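Oxidoreductase, NAD-binding/iron-sulfur cluster-binding protein (Nitratireductor pacificus pht-3B, PDB 6ZXU) is a catabolic reductive dehalogenase that binds cobalamin and two iron-sulfur clusters, and probably uses them to remove halogen from organohalide substrates. Local coordinates at residues F533-R547 with I613-D627. Residues are numbered along the deposited sequence; the frame is centred on the assembly and turned at random.
Sequences FGLQDFCNQCRKCAR and IKVPEARAAIIAMDD. With SF4 (iron/sulfur cluster), chain D.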
loop_
_atom_site.group_PDB
_atom_site.type_symbol
_atom_site.label_atom_id
_atom_site.label_comp_id
_atom_site.label_asym_id
_atom_site.label_seq_id
_atom_site.Cartn_x
_atom_site.Cartn_y
_atom_site.Cartn_z
ATOM N N PHE A 533 8.284 -7.829 -19.792
ATOM C CA PHE A 533 9.550 -7.948 -19.201
ATOM C C PHE A 533 9.981 -9.428 -19.036
ATOM O O PHE A 533 10.850 -9.760 -18.200
ATOM C CB PHE A 533 9.686 -7.182 -17.898
ATOM C CG PHE A 533 8.744 -7.626 -16.788
ATOM C CD1 PHE A 533 7.443 -7.150 -16.733
ATOM C CD2 PHE A 533 9.204 -8.359 -15.722
ATOM C CE1 PHE A 533 6.579 -7.483 -15.711
ATOM C CE2 PHE A 533 8.336 -8.714 -14.683
ATOM C CZ PHE A 533 7.021 -8.292 -14.663
ATOM N N GLY A 534 9.440 -10.271 -19.867
ATOM C CA GLY A 534 9.858 -11.641 -19.879
ATOM C C GLY A 534 9.179 -12.524 -18.820
ATOM O O GLY A 534 9.595 -13.628 -18.640
ATOM N N LEU A 535 8.140 -12.045 -18.133
ATOM C CA LEU A 535 7.590 -12.783 -16.981
ATOM C C LEU A 535 6.963 -14.082 -17.394
ATOM O O LEU A 535 6.998 -15.031 -16.622
ATOM C CB LEU A 535 6.631 -11.953 -16.150
ATOM C CG LEU A 535 6.215 -12.566 -14.829
ATOM C CD1 LEU A 535 7.404 -12.635 -13.841
ATOM C CD2 LEU A 535 5.090 -11.802 -14.229
ATOM N N GLN A 536 6.358 -14.164 -18.559
ATOM C CA GLN A 536 5.686 -15.456 -18.955
ATOM C C GLN A 536 6.686 -16.567 -18.969
ATOM O O GLN A 536 6.513 -17.600 -18.317
ATOM C CB GLN A 536 4.940 -15.357 -20.290
ATOM C CG GLN A 536 3.894 -14.275 -20.353
ATOM C CD GLN A 536 3.001 -14.293 -19.159
ATOM O OE1 GLN A 536 2.256 -15.267 -18.932
ATOM N NE2 GLN A 536 3.048 -13.212 -18.335
ATOM N N ASP A 537 7.819 -16.313 -19.589
ATOM C CA ASP A 537 8.937 -17.313 -19.585
ATOM C C ASP A 537 9.467 -17.585 -18.163
ATOM O O ASP A 537 9.799 -18.718 -17.837
ATOM C CB ASP A 537 10.060 -16.853 -20.515
ATOM C CG ASP A 537 11.241 -17.881 -20.593
ATOM O OD1 ASP A 537 10.929 -19.052 -20.949
ATOM O OD2 ASP A 537 12.414 -17.547 -20.227
ATOM N N PHE A 538 9.601 -16.551 -17.328
ATOM C CA PHE A 538 10.114 -16.723 -15.994
ATOM C C PHE A 538 9.160 -17.573 -15.157
ATOM O O PHE A 538 9.576 -18.583 -14.549
ATOM C CB PHE A 538 10.300 -15.392 -15.310
ATOM C CG PHE A 538 11.181 -15.452 -14.076
ATOM C CD1 PHE A 538 10.698 -15.879 -12.927
ATOM C CD2 PHE A 538 12.472 -14.941 -14.100
ATOM C CE1 PHE A 538 11.477 -15.930 -11.787
ATOM C CE2 PHE A 538 13.271 -14.937 -12.975
ATOM C CZ PHE A 538 12.775 -15.434 -11.832
ATOM N N CYS A 539 7.902 -17.129 -15.014
ATOM C CA CYS A 539 6.924 -17.878 -14.217
ATOM C C CYS A 539 6.758 -19.267 -14.785
ATOM O O CYS A 539 6.506 -20.217 -14.097
ATOM C CB CYS A 539 5.569 -17.228 -14.182
ATOM S SG CYS A 539 5.460 -15.891 -13.067
ATOM N N ASN A 540 6.961 -19.459 -16.066
ATOM C CA ASN A 540 6.836 -20.795 -16.571
ATOM C C ASN A 540 7.861 -21.811 -16.053
ATOM O O ASN A 540 7.700 -23.010 -16.122
ATOM C CB ASN A 540 6.985 -20.800 -18.047
ATOM C CG ASN A 540 6.006 -21.689 -18.617
ATOM O OD1 ASN A 540 4.743 -21.406 -18.530
ATOM N ND2 ASN A 540 6.491 -22.850 -19.085
ATOM N N GLN A 541 8.965 -21.304 -15.557
ATOM C CA GLN A 541 10.069 -22.118 -15.071
ATOM C C GLN A 541 10.186 -22.107 -13.554
ATOM O O GLN A 541 11.097 -22.689 -13.039
ATOM C CB GLN A 541 11.420 -21.572 -15.605
ATOM C CG GLN A 541 11.605 -21.502 -17.079
ATOM C CD GLN A 541 12.940 -20.938 -17.451
ATOM O OE1 GLN A 541 13.979 -21.521 -17.188
ATOM N NE2 GLN A 541 12.923 -19.826 -18.065
ATOM N N CYS A 542 9.352 -21.368 -12.863
ATOM C CA CYS A 542 9.387 -21.217 -11.453
ATOM C C CYS A 542 8.088 -21.797 -10.844
ATOM O O CYS A 542 7.038 -21.828 -11.493
ATOM C CB CYS A 542 9.509 -19.735 -11.101
ATOM S SG CYS A 542 9.662 -19.218 -9.384
ATOM N N ARG A 543 8.147 -22.237 -9.598
ATOM C CA ARG A 543 6.965 -22.704 -8.855
ATOM C C ARG A 543 6.996 -22.322 -7.430
ATOM O O ARG A 543 6.316 -22.945 -6.607
ATOM C CB ARG A 543 6.834 -24.218 -8.897
ATOM C CG ARG A 543 6.777 -24.864 -10.264
ATOM C CD ARG A 543 5.484 -24.571 -10.943
ATOM N NE ARG A 543 5.356 -25.256 -12.254
ATOM C CZ ARG A 543 6.002 -24.927 -13.373
ATOM N NH1 ARG A 543 6.859 -23.919 -13.405
ATOM N NH2 ARG A 543 5.789 -25.615 -14.474
ATOM N N LYS A 544 7.736 -21.287 -7.061
ATOM C CA LYS A 544 7.957 -21.016 -5.639
ATOM C C LYS A 544 6.666 -20.621 -4.890
ATOM O O LYS A 544 6.408 -21.077 -3.779
ATOM C CB LYS A 544 9.088 -20.028 -5.480
ATOM C CG LYS A 544 9.476 -19.764 -4.009
ATOM C CD LYS A 544 10.875 -19.225 -3.906
ATOM C CE LYS A 544 11.208 -18.932 -2.457
ATOM N NZ LYS A 544 12.686 -18.780 -2.272
ATOM N N CYS A 545 5.887 -19.696 -5.441
ATOM C CA CYS A 545 4.634 -19.288 -4.864
ATOM C C CYS A 545 3.731 -20.505 -4.694
ATOM O O CYS A 545 3.086 -20.614 -3.657
ATOM C CB CYS A 545 3.954 -18.226 -5.728
ATOM S SG CYS A 545 3.703 -18.708 -7.507
ATOM N N ALA A 546 3.589 -21.321 -5.730
ATOM C CA ALA A 546 2.760 -22.498 -5.640
ATOM C C ALA A 546 3.180 -23.452 -4.491
ATOM O O ALA A 546 2.345 -23.985 -3.762
ATOM C CB ALA A 546 2.767 -23.214 -6.995
ATOM N N ARG A 547 4.454 -23.678 -4.356
ATOM C CA ARG A 547 5.006 -24.539 -3.341
ATOM C C ARG A 547 4.807 -24.023 -1.982
ATOM O O ARG A 547 4.590 -24.795 -1.058
ATOM C CB ARG A 547 6.501 -24.671 -3.573
ATOM C CG ARG A 547 7.222 -25.722 -2.721
ATOM C CD ARG A 547 8.707 -25.633 -3.015
ATOM N NE ARG A 547 9.278 -24.536 -2.279
ATOM C CZ ARG A 547 10.245 -23.752 -2.718
ATOM N NH1 ARG A 547 10.695 -23.898 -3.939
ATOM N NH2 ARG A 547 10.718 -22.781 -1.934
ATOM N N ILE A 613 15.098 -9.839 -16.515
ATOM C CA ILE A 613 14.512 -9.220 -17.676
ATOM C C ILE A 613 15.339 -9.417 -18.936
ATOM O O ILE A 613 14.800 -9.882 -19.948
ATOM C CB ILE A 613 14.258 -7.730 -17.400
ATOM C CG1 ILE A 613 13.262 -7.602 -16.251
ATOM C CG2 ILE A 613 13.725 -7.040 -18.629
ATOM C CD1 ILE A 613 13.139 -6.209 -15.770
ATOM N N LYS A 614 16.640 -9.124 -18.882
ATOM C CA LYS A 614 17.469 -9.016 -20.066
ATOM C C LYS A 614 18.160 -10.300 -20.495
ATOM O O LYS A 614 18.634 -10.374 -21.622
ATOM C CB LYS A 614 18.624 -8.072 -19.825
ATOM C CG LYS A 614 18.291 -6.693 -19.279
ATOM C CD LYS A 614 17.771 -5.742 -20.261
ATOM C CE LYS A 614 17.695 -4.408 -19.500
ATOM N NZ LYS A 614 19.075 -3.979 -19.131
ATOM N N VAL A 615 18.293 -11.303 -19.633
ATOM C CA VAL A 615 19.106 -12.460 -19.970
ATOM C C VAL A 615 18.293 -13.750 -19.726
ATOM O O VAL A 615 18.343 -14.297 -18.634
ATOM C CB VAL A 615 20.416 -12.484 -19.105
ATOM C CG1 VAL A 615 21.295 -13.671 -19.500
ATOM C CG2 VAL A 615 21.216 -11.197 -19.233
ATOM N N PRO A 616 17.535 -14.223 -20.705
ATOM C CA PRO A 616 16.719 -15.416 -20.509
ATOM C C PRO A 616 17.467 -16.675 -20.028
ATOM O O PRO A 616 16.906 -17.456 -19.220
ATOM C CB PRO A 616 16.097 -15.674 -21.902
ATOM C CG PRO A 616 16.018 -14.340 -22.509
ATOM C CD PRO A 616 17.279 -13.654 -22.055
ATOM N N GLU A 617 18.709 -16.826 -20.459
ATOM C CA GLU A 617 19.494 -17.974 -20.095
ATOM C C GLU A 617 19.862 -17.951 -18.617
ATOM O O GLU A 617 20.320 -18.957 -18.078
ATOM C CB GLU A 617 20.737 -18.106 -21.020
ATOM C CG GLU A 617 21.925 -17.112 -20.778
ATOM C CD GLU A 617 23.272 -17.253 -21.719
ATOM O OE1 GLU A 617 23.849 -16.183 -22.174
ATOM O OE2 GLU A 617 23.814 -18.400 -21.991
ATOM N N ALA A 618 19.719 -16.817 -17.939
ATOM C CA ALA A 618 20.008 -16.771 -16.489
ATOM C C ALA A 618 18.791 -17.085 -15.574
ATOM O O ALA A 618 18.942 -17.177 -14.372
ATOM C CB ALA A 618 20.572 -15.442 -16.147
ATOM N N ARG A 619 17.601 -17.203 -16.124
ATOM C CA ARG A 619 16.411 -17.225 -15.305
ATOM C C ARG A 619 16.353 -18.445 -14.454
ATOM O O ARG A 619 16.086 -18.377 -13.256
ATOM C CB ARG A 619 15.194 -17.092 -16.208
ATOM C CG ARG A 619 15.037 -15.704 -16.791
ATOM C CD ARG A 619 13.937 -15.672 -17.862
ATOM N NE ARG A 619 13.853 -14.310 -18.373
ATOM C CZ ARG A 619 13.395 -13.971 -19.554
ATOM N NH1 ARG A 619 12.882 -14.892 -20.352
ATOM N NH2 ARG A 619 13.429 -12.687 -19.926
ATOM N N ALA A 620 16.617 -19.597 -15.042
ATOM C CA ALA A 620 16.581 -20.864 -14.285
ATOM C C ALA A 620 17.547 -20.866 -13.129
ATOM O O ALA A 620 17.231 -21.386 -12.064
ATOM C CB ALA A 620 16.831 -22.044 -15.202
ATOM N N ALA A 621 18.710 -20.265 -13.323
ATOM C CA ALA A 621 19.684 -20.133 -12.266
ATOM C C ALA A 621 19.249 -19.207 -11.164
ATOM O O ALA A 621 19.489 -19.451 -10.008
ATOM C CB ALA A 621 21.004 -19.608 -12.799
ATOM N N ILE A 622 18.667 -18.078 -11.545
ATOM C CA ILE A 622 18.091 -17.150 -10.560
ATOM C C ILE A 622 16.977 -17.804 -9.754
ATOM O O ILE A 622 16.918 -17.693 -8.541
ATOM C CB ILE A 622 17.663 -15.857 -11.276
ATOM C CG1 ILE A 622 18.847 -15.067 -11.774
ATOM C CG2 ILE A 622 16.847 -14.972 -10.335
ATOM C CD1 ILE A 622 18.502 -13.976 -12.761
ATOM N N ILE A 623 16.124 -18.551 -10.414
ATOM C CA ILE A 623 15.037 -19.274 -9.743
ATOM C C ILE A 623 15.601 -20.272 -8.728
ATOM O O ILE A 623 15.167 -20.322 -7.576
ATOM C CB ILE A 623 14.131 -19.960 -10.824
ATOM C CG1 ILE A 623 13.322 -18.915 -11.542
ATOM C CG2 ILE A 623 13.247 -20.988 -10.223
ATOM C CD1 ILE A 623 12.854 -19.391 -12.899
ATOM N N ALA A 624 16.605 -21.023 -9.138
ATOM C CA ALA A 624 17.198 -22.059 -8.275
ATOM C C ALA A 624 18.008 -21.465 -7.136
ATOM O O ALA A 624 17.915 -21.942 -5.985
ATOM C CB ALA A 624 18.035 -22.992 -9.100
ATOM N N MET A 625 18.743 -20.402 -7.409
ATOM C CA MET A 625 19.528 -19.789 -6.343
ATOM C C MET A 625 18.693 -19.067 -5.336
ATOM O O MET A 625 19.113 -18.872 -4.187
ATOM C CB MET A 625 20.627 -18.871 -6.899
ATOM C CG MET A 625 21.795 -19.626 -7.569
ATOM S SD MET A 625 22.573 -20.994 -6.611
ATOM C CE MET A 625 23.138 -20.046 -5.235
ATOM N N ASP A 626 17.480 -18.675 -5.729
ATOM C CA ASP A 626 16.632 -18.019 -4.790
ATOM C C ASP A 626 16.312 -18.969 -3.605
ATOM O O ASP A 626 16.174 -18.538 -2.510
ATOM C CB ASP A 626 15.332 -17.547 -5.460
ATOM C CG ASP A 626 14.628 -16.469 -4.627
ATOM O OD1 ASP A 626 15.217 -15.340 -4.572
ATOM O OD2 ASP A 626 13.503 -16.713 -4.078
ATOM N N ASP A 627 16.138 -20.247 -3.912
ATOM C CA ASP A 627 15.973 -21.284 -2.830
ATOM C C ASP A 627 17.284 -21.642 -2.138
ATOM O O ASP A 627 17.337 -21.688 -0.908
ATOM C CB ASP A 627 15.352 -22.498 -3.452
ATOM C CG ASP A 627 13.891 -22.276 -3.677
ATOM O OD1 ASP A 627 13.273 -21.497 -2.825
ATOM O OD2 ASP A 627 13.358 -22.872 -4.663
HETATM FE FE1 SF4 D . 5.222 -17.492 -8.648
HETATM FE FE2 SF4 D . 7.933 -17.696 -9.339
HETATM FE FE3 SF4 D . 6.922 -15.293 -8.623
HETATM FE FE4 SF4 D . 6.123 -16.352 -11.007
HETATM S S1 SF4 D . 8.212 -15.745 -10.334
HETATM S S2 SF4 D . 4.834 -15.448 -9.486
HETATM S S3 SF4 D . 6.105 -18.508 -10.373
HETATM S S4 SF4 D . 7.081 -17.188 -7.418
HETATM O O HOH W 1 14.751 -18.758 -20.130
HETATM O O HOH W 2 16.687 -19.981 -18.046
#
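Helix 535-540 crosses helix 619-627 at 46° between their N-to-C directions, the axes approaching to 10.1 Å, with Phe538 opposite Arg619 in the backbone register. Ile623 forms the apolar centre: its CD1 sits over one face of the Phe538 ring in a CH-pi contact, 16° off the ring normal, while Ile623 CG1 reaches Phe538 CE1 at 3.5 Å. Ile622 CG2 meets the same ring at its edge. At one end Arg619, its chain extended from CG to NE, carries NH1 to Asp537 OD2 (2.7 Å), a salt bridge in the guanidinium plane on the anti side of the carboxylate. Gly534 O lies over one guanidinium face and Pro616 CA over the other, limiting its tilt, and NE donating to Ser612 O helps fix its rotation.

Segment 533-547 carries the CxxCxxC motif of a ferredoxin-type [4Fe-4S] site: Cys539, Cys542 and Cys545 each bind one iron, with Cys595 completing the site, and Phe538 CE1 approaches cluster sulfur S1 at 3.6 Å. Ile623 CD1 also touches Cys542 CB (3.8 Å), so helix 619-627 packs against a cluster ligand.

At the other end, Lys544 NZ bridges Asp626 OD2 (2.9 Å) and Asp627 OD1 (2.8 Å). Arg547 grips Asp627 end-on, NH2 to OD1 and NH1 to OD2; Lys544 and Arg547 reach OD1 from opposite faces of the carboxylate. Asn631 ND2 holds Asp626 OD1, and Asn631 O accepts from Lys544 NZ.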